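Side-chain contacts in putative cyclohexadienyl dehydrogenase and ADH prephenate dehydrogenase (Rhizobium meliloti, PDB 4WJI), which probably catalyses the oxidative decarboxylation of prephenate to 4-hydroxyphenylpyruvate in tyrosine biosynthesis, and binds NADP and tyrosine: residues G13-S18 against V69-V74; A125-S130 against A134-L139. One frame throughout, in Å; residues are numbered along the deposited sequence.

Contact 1 of 2, residues G13-S18 against V69-V74; sequences GLIGSS and VVSVPV. With NAP (NADP nicotinamide-adenine-dinucleotide phosphate), chain B.
Ser71 lays its CB against the first turn of helix 14-26, 3.8 Å from Gly16 N, where the dinucleotide-binding turn of a Rossmann fold faces the end of strand 67-70. Gly13 and Gly16 are the second and third glycines of a sequence that fits the GxGxxG motif, with the amides of the helix start on the pyrophosphate. Neither has a side chain, and the cofactor lies close to Gly13, whose CA is 3.3 Å from NAP O1A, while Ser71 CB rests on the Gly16 backbone. Ser71 also reaches toward Ile15, whose CG2 stays 4.2 Å from Ser71 OG. This direct contact is buried but small and loose, and no hydrogen bond crosses it.

Elsewhere the segments are joined more tightly, through NADP and one bound water. That water accepts from Gly13 N and Gly16 N and donates to Ser71 O and to the pyrophosphate oxygen NAP O2N, a four-way bridge between helix start, strand end and cofactor. The amides at the helix N terminus grip both phosphates: Leu14 N gives a nearly straight bond to NAP O1A (164°), and Ile15 N another to NAP O2N (169°), an arrangement in which the helix dipole probably helps to offset the phosphate charge. Ile15 turns CG1 beside its backbone N (chi1 -59°), which carries CD1 to 3.6 Å from NAP C4N of the nicotinamide ring. In the loop that follows strand 67-70, Val72 CG1 and Pro73 CD pack on the adenosine half, while Val72 O accepts from the nicotinamide-ribose hydroxyl NAP O3D at 2.7 Å. Behind the turn, Ser17 N and Ser17 OG reach Gly13 O from opposite faces of its carbonyl plane, the hydroxyl at 2.6 Å from Gly13 O.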
# COMPACT_ATOMS: atom_id res chain seq x y z
N GLY A 13 6.66 2.29 -23.28
CA GLY A 13 5.59 2.32 -22.31
C GLY A 13 5.90 3.26 -21.14
O GLY A 13 6.49 4.32 -21.32
N LEU A 14 5.50 2.86 -19.92
CA LEU A 14 5.70 3.75 -18.77
C LEU A 14 7.15 4.22 -18.67
O LEU A 14 7.46 5.42 -18.56
CB LEU A 14 5.31 3.08 -17.48
CG LEU A 14 5.57 3.95 -16.24
CD1 LEU A 14 4.60 5.10 -16.14
CD2 LEU A 14 5.45 3.10 -14.99
N ILE A 15 8.06 3.24 -18.63
CA ILE A 15 9.48 3.59 -18.38
C ILE A 15 10.13 4.22 -19.59
O ILE A 15 10.76 5.27 -19.48
CB ILE A 15 10.26 2.36 -17.84
CG1 ILE A 15 9.61 1.86 -16.53
CG2 ILE A 15 11.73 2.70 -17.70
CD1 ILE A 15 9.61 2.86 -15.42
N GLY A 16 10.00 3.57 -20.73
CA GLY A 16 10.60 4.15 -21.93
C GLY A 16 10.09 5.54 -22.27
O GLY A 16 10.87 6.45 -22.65
N SER A 17 8.79 5.76 -22.09
CA SER A 17 8.23 7.08 -22.39
C SER A 17 8.58 8.15 -21.34
O SER A 17 8.58 9.36 -21.65
CB SER A 17 6.72 7.05 -22.61
OG SER A 17 6.01 6.92 -21.41
N SER A 18 8.78 7.72 -20.09
CA SER A 18 9.23 8.63 -19.05
C SER A 18 10.67 9.07 -19.34
O SER A 18 11.04 10.25 -19.21
CB SER A 18 9.05 8.01 -17.66
OG SER A 18 7.67 7.85 -17.38
N VAL A 69 18.38 2.02 -25.19
CA VAL A 69 17.73 1.69 -23.92
C VAL A 69 16.58 0.75 -24.23
O VAL A 69 15.63 1.11 -24.94
CB VAL A 69 17.15 2.98 -23.25
CG1 VAL A 69 16.54 2.65 -21.89
CG2 VAL A 69 18.20 4.04 -23.11
N VAL A 70 16.65 -0.45 -23.65
CA VAL A 70 15.65 -1.48 -23.85
C VAL A 70 14.69 -1.47 -22.64
O VAL A 70 15.13 -1.71 -21.52
CB VAL A 70 16.30 -2.86 -24.03
CG1 VAL A 70 15.23 -3.93 -24.22
CG2 VAL A 70 17.27 -2.84 -25.21
N SER A 71 13.41 -1.18 -22.89
CA SER A 71 12.35 -1.03 -21.85
C SER A 71 11.13 -1.87 -22.23
O SER A 71 10.08 -1.35 -22.54
CB SER A 71 11.94 0.46 -21.65
OG SER A 71 13.09 1.30 -21.43
N VAL A 72 11.31 -3.18 -22.18
CA VAL A 72 10.30 -4.19 -22.55
C VAL A 72 10.16 -5.20 -21.41
O VAL A 72 11.04 -5.29 -20.55
CB VAL A 72 10.67 -4.94 -23.87
CG1 VAL A 72 10.82 -3.95 -25.03
CG2 VAL A 72 11.91 -5.81 -23.71
N PRO A 73 9.06 -5.97 -21.36
CA PRO A 73 8.97 -7.00 -20.32
C PRO A 73 10.19 -7.94 -20.37
O PRO A 73 10.73 -8.21 -21.47
CB PRO A 73 7.69 -7.73 -20.63
CG PRO A 73 7.06 -7.09 -21.76
CD PRO A 73 7.91 -5.97 -22.28
N VAL A 74 10.66 -8.37 -19.19
CA VAL A 74 11.97 -9.00 -19.18
C VAL A 74 12.08 -10.27 -20.00
O VAL A 74 13.18 -10.63 -20.47
CB VAL A 74 12.56 -9.24 -17.77
CG1 VAL A 74 12.86 -7.92 -17.07
CG2 VAL A 74 11.67 -10.12 -16.93
PA NAP B . 4.76 -1.08 -20.44
O1A NAP B . 4.30 0.28 -20.07
O2A NAP B . 3.81 -2.22 -20.53
O5B NAP B . 5.51 -0.97 -21.85
C5B NAP B . 5.88 -2.15 -22.55
C4B NAP B . 6.70 -1.85 -23.81
O4B NAP B . 7.28 -3.06 -24.26
C3B NAP B . 5.84 -1.36 -24.96
O3B NAP B . 6.61 -0.58 -25.86
C2B NAP B . 5.48 -2.63 -25.68
O2B NAP B . 5.25 -2.43 -27.04
C1B NAP B . 6.75 -3.43 -25.52
N9A NAP B . 6.64 -4.91 -25.61
C8A NAP B . 5.83 -5.71 -24.94
N7A NAP B . 6.01 -6.98 -25.18
C5A NAP B . 7.02 -7.01 -26.10
C6A NAP B . 7.67 -8.07 -26.76
N6A NAP B . 7.32 -9.35 -26.55
N1A NAP B . 8.65 -7.75 -27.59
C2A NAP B . 8.97 -6.48 -27.76
N3A NAP B . 8.42 -5.43 -27.20
C4A NAP B . 7.43 -5.73 -26.37
O3 NAP B . 5.98 -1.52 -19.50
PN NAP B . 6.98 -0.73 -18.55
O1N NAP B . 6.27 -0.56 -17.30
O2N NAP B . 7.56 0.43 -19.23
O5D NAP B . 8.11 -1.85 -18.27
C5D NAP B . 9.21 -2.05 -19.13
C4D NAP B . 10.35 -2.67 -18.33
O4D NAP B . 10.62 -1.83 -17.22
C3D NAP B . 10.02 -4.01 -17.75
O3D NAP B . 11.15 -4.87 -17.86
C2D NAP B . 9.70 -3.74 -16.30
O2D NAP B . 10.01 -4.86 -15.51
C1D NAP B . 10.68 -2.59 -16.04
N1N NAP B . 10.28 -1.64 -14.98
C2N NAP B . 8.99 -1.34 -14.78
C3N NAP B . 8.61 -0.46 -13.80
C7N NAP B . 7.17 -0.10 -13.50
O7N NAP B . 6.91 0.39 -12.44
N7N NAP B . 6.27 -0.35 -14.43
C4N NAP B . 9.59 0.12 -13.04
C5N NAP B . 10.91 -0.19 -13.29
C6N NAP B . 11.24 -1.10 -14.25
P2B NAP B . 3.77 -2.46 -27.66
O1X NAP B . 2.91 -1.64 -26.76
O2X NAP B . 3.95 -1.85 -29.02
O3X NAP B . 3.27 -3.89 -27.71
O HOH W 1 8.66 0.98 -21.64

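Contact 2 of 2, residues A125-S130 against A134-L139; sequences AGTEHS and AGFAGL. With TYR (tyrosine), chain C; NAP (NADP nicotinamide-adenine-dinucleotide phosphate), chain B.
The backbones of 125-130 and 134-139 form no regular helix or strand and approach at both ends, with CA atoms 5.6 Å apart for Ser130 and Ala134 and 6.7 Å for Ala125 and Leu139; a type II beta turn spans Phe136 to Leu139. Where Ser130 meets Ala134, Ala134 CB sits 3.4 Å from Ser130 O and also touches His129 CB. In the middle, Thr127 sends CG2 to the edge of the Phe136 ring, near its plane, 3.9 Å from Phe136 CE1. The same threonine puts OG1 between its backbone N and carbonyl carbon (chi1 73°), where it accepts from His129 N in an ST turn and meets a water that donates to Ala134 O. Leu139, its CG anti to the backbone N (chi1 176°) and 4.2 Å from Ala125 CB, brings CD1 to 3.9 Å from Gly126 N. On the cofactor and tyrosine side, Thr127 O accepts from the amino group of the bound tyrosine, TYR N, at 3.0 Å, and Ala125 O lies 3.2 Å from NAP C4N. The whole loop links strand 117-123 to the antiparallel strand 144-147 and rests on helix 14-26, where Leu14 meets Thr127 and Ala134, and Ser18 meets Leu139.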
# COMPACT_ATOMS: atom_id res chain seq x y z
N ALA A 125 11.72 2.99 -9.60
CA ALA A 125 10.73 4.05 -9.74
C ALA A 125 9.65 3.55 -10.68
O ALA A 125 9.93 2.98 -11.72
CB ALA A 125 11.36 5.31 -10.37
N GLY A 126 8.39 3.82 -10.36
CA GLY A 126 7.30 3.49 -11.27
C GLY A 126 5.95 3.79 -10.68
O GLY A 126 5.85 4.38 -9.64
N THR A 127 4.92 3.46 -11.45
CA THR A 127 3.54 3.59 -11.02
C THR A 127 2.85 2.29 -11.43
O THR A 127 3.50 1.39 -12.00
CB THR A 127 2.80 4.76 -11.69
OG1 THR A 127 2.52 4.44 -13.07
CG2 THR A 127 3.54 6.09 -11.57
N GLU A 128 1.56 2.15 -11.16
CA GLU A 128 0.84 0.97 -11.62
C GLU A 128 0.30 1.03 -13.04
O GLU A 128 -0.34 0.06 -13.52
CB GLU A 128 -0.33 0.69 -10.66
CG GLU A 128 -1.54 1.65 -10.76
CD GLU A 128 -1.43 2.96 -9.97
OE1 GLU A 128 -0.30 3.40 -9.55
OE2 GLU A 128 -2.52 3.56 -9.73
N HIS A 129 0.57 2.14 -13.71
CA HIS A 129 0.03 2.36 -15.06
C HIS A 129 1.07 2.01 -16.14
O HIS A 129 2.27 1.97 -15.87
CB HIS A 129 -0.45 3.76 -15.25
CG HIS A 129 -1.52 4.12 -14.28
ND1 HIS A 129 -2.75 3.50 -14.29
CD2 HIS A 129 -1.54 5.01 -13.27
CE1 HIS A 129 -3.50 4.01 -13.33
NE2 HIS A 129 -2.79 4.94 -12.69
N SER A 130 0.56 1.74 -17.34
CA SER A 130 1.38 1.26 -18.45
C SER A 130 1.09 2.02 -19.74
O SER A 130 0.05 2.69 -19.86
CB SER A 130 1.16 -0.25 -18.68
OG SER A 130 1.41 -1.02 -17.54
N ALA A 134 1.00 6.89 -19.99
CA ALA A 134 1.21 6.81 -18.54
C ALA A 134 2.51 7.51 -18.08
O ALA A 134 2.63 7.83 -16.90
CB ALA A 134 1.26 5.36 -18.09
N GLY A 135 3.48 7.68 -18.97
CA GLY A 135 4.76 8.24 -18.58
C GLY A 135 4.68 9.75 -18.34
O GLY A 135 3.72 10.41 -18.77
N PHE A 136 5.70 10.27 -17.68
CA PHE A 136 5.77 11.68 -17.33
C PHE A 136 7.21 12.08 -17.00
O PHE A 136 8.02 11.23 -16.62
CB PHE A 136 4.80 12.07 -16.21
CG PHE A 136 4.99 11.29 -14.92
CD1 PHE A 136 4.32 10.09 -14.72
CD2 PHE A 136 5.81 11.77 -13.91
CE1 PHE A 136 4.50 9.38 -13.53
CE2 PHE A 136 5.98 11.08 -12.72
CZ PHE A 136 5.32 9.88 -12.53
N ALA A 137 7.55 13.34 -17.23
CA ALA A 137 8.80 13.89 -16.78
C ALA A 137 8.87 13.93 -15.28
O ALA A 137 7.94 14.31 -14.60
CB ALA A 137 9.02 15.29 -17.37
N GLY A 138 10.00 13.53 -14.75
CA GLY A 138 10.25 13.64 -13.32
C GLY A 138 10.02 12.35 -12.55
O GLY A 138 10.19 12.35 -11.34
N LEU A 139 9.73 11.24 -13.25
CA LEU A 139 9.50 9.96 -12.54
C LEU A 139 10.71 9.51 -11.72
O LEU A 139 10.55 8.86 -10.69
CB LEU A 139 9.10 8.88 -13.54
CG LEU A 139 8.93 7.45 -13.01
CD1 LEU A 139 7.80 7.33 -12.02
CD2 LEU A 139 8.69 6.47 -14.15
N TYR C . 5.33 -0.02 -10.14
CA TYR C . 5.67 0.05 -8.70
C TYR C . 4.73 0.99 -8.00
O TYR C . 3.84 1.51 -8.67
CB TYR C . 7.12 0.49 -8.49
CG TYR C . 8.17 -0.41 -9.15
CD1 TYR C . 7.88 -1.71 -9.57
CD2 TYR C . 9.44 0.06 -9.34
CE1 TYR C . 8.85 -2.50 -10.17
CE2 TYR C . 10.43 -0.71 -9.90
CZ TYR C . 10.15 -1.98 -10.34
OH TYR C . 11.10 -2.74 -10.96
OXT TYR C . 4.90 1.20 -6.78
PA NAP B . 4.76 -1.08 -20.44
O1A NAP B . 4.30 0.28 -20.07
O2A NAP B . 3.81 -2.22 -20.53
O5B NAP B . 5.51 -0.97 -21.85
C5B NAP B . 5.88 -2.15 -22.55
C4B NAP B . 6.70 -1.85 -23.81
O4B NAP B . 7.28 -3.06 -24.26
C3B NAP B . 5.84 -1.36 -24.96
O3B NAP B . 6.61 -0.58 -25.86
C2B NAP B . 5.48 -2.63 -25.68
O2B NAP B . 5.25 -2.43 -27.04
C1B NAP B . 6.75 -3.43 -25.52
N9A NAP B . 6.64 -4.91 -25.61
C8A NAP B . 5.83 -5.71 -24.94
N7A NAP B . 6.01 -6.98 -25.18
C5A NAP B . 7.02 -7.01 -26.10
C6A NAP B . 7.67 -8.07 -26.76
N6A NAP B . 7.32 -9.35 -26.55
N1A NAP B . 8.65 -7.75 -27.59
C2A NAP B . 8.97 -6.48 -27.76
N3A NAP B . 8.42 -5.43 -27.20
C4A NAP B . 7.43 -5.73 -26.37
O3 NAP B . 5.98 -1.52 -19.50
PN NAP B . 6.98 -0.73 -18.55
O1N NAP B . 6.27 -0.56 -17.30
O2N NAP B . 7.56 0.43 -19.23
O5D NAP B . 8.11 -1.85 -18.27
C5D NAP B . 9.21 -2.05 -19.13
C4D NAP B . 10.35 -2.67 -18.33
O4D NAP B . 10.62 -1.83 -17.22
C3D NAP B . 10.02 -4.01 -17.75
O3D NAP B . 11.15 -4.87 -17.86
C2D NAP B . 9.70 -3.74 -16.30
O2D NAP B . 10.01 -4.86 -15.51
C1D NAP B . 10.68 -2.59 -16.04
N1N NAP B . 10.28 -1.64 -14.98
C2N NAP B . 8.99 -1.34 -14.78
C3N NAP B . 8.61 -0.46 -13.80
C7N NAP B . 7.17 -0.10 -13.50
O7N NAP B . 6.91 0.39 -12.44
N7N NAP B . 6.27 -0.35 -14.43
C4N NAP B . 9.59 0.12 -13.04
C5N NAP B . 10.91 -0.19 -13.29
C6N NAP B . 11.24 -1.10 -14.25
P2B NAP B . 3.77 -2.46 -27.66
O1X NAP B . 2.91 -1.64 -26.76
O2X NAP B . 3.95 -1.85 -29.02
O3X NAP B . 3.27 -3.89 -27.71
O HOH W 2 1.67 6.61 -14.46

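From the N terminus, strand 4-10 leads into helix 14-26, and contact 1 brings the start of that helix against the end of strand 67-70, closing a loop of 50 residues. The chain then passes through strands 93-96 and 117-123 before contact 2 closes a much shorter loop of three residues, ahead of strand 144-147. The contacts therefore follow in series, neither nesting nor crossing. In space their centres are about 10 Å apart, and helix 14-26 connects the end of strand 67-70 with the loop between strands 117-123 and 144-147: Ser18 OG makes a probable hydrogen bond with Phe136 N. NADP touches both, while bound tyrosine adjoins residues 125-128 of contact 2.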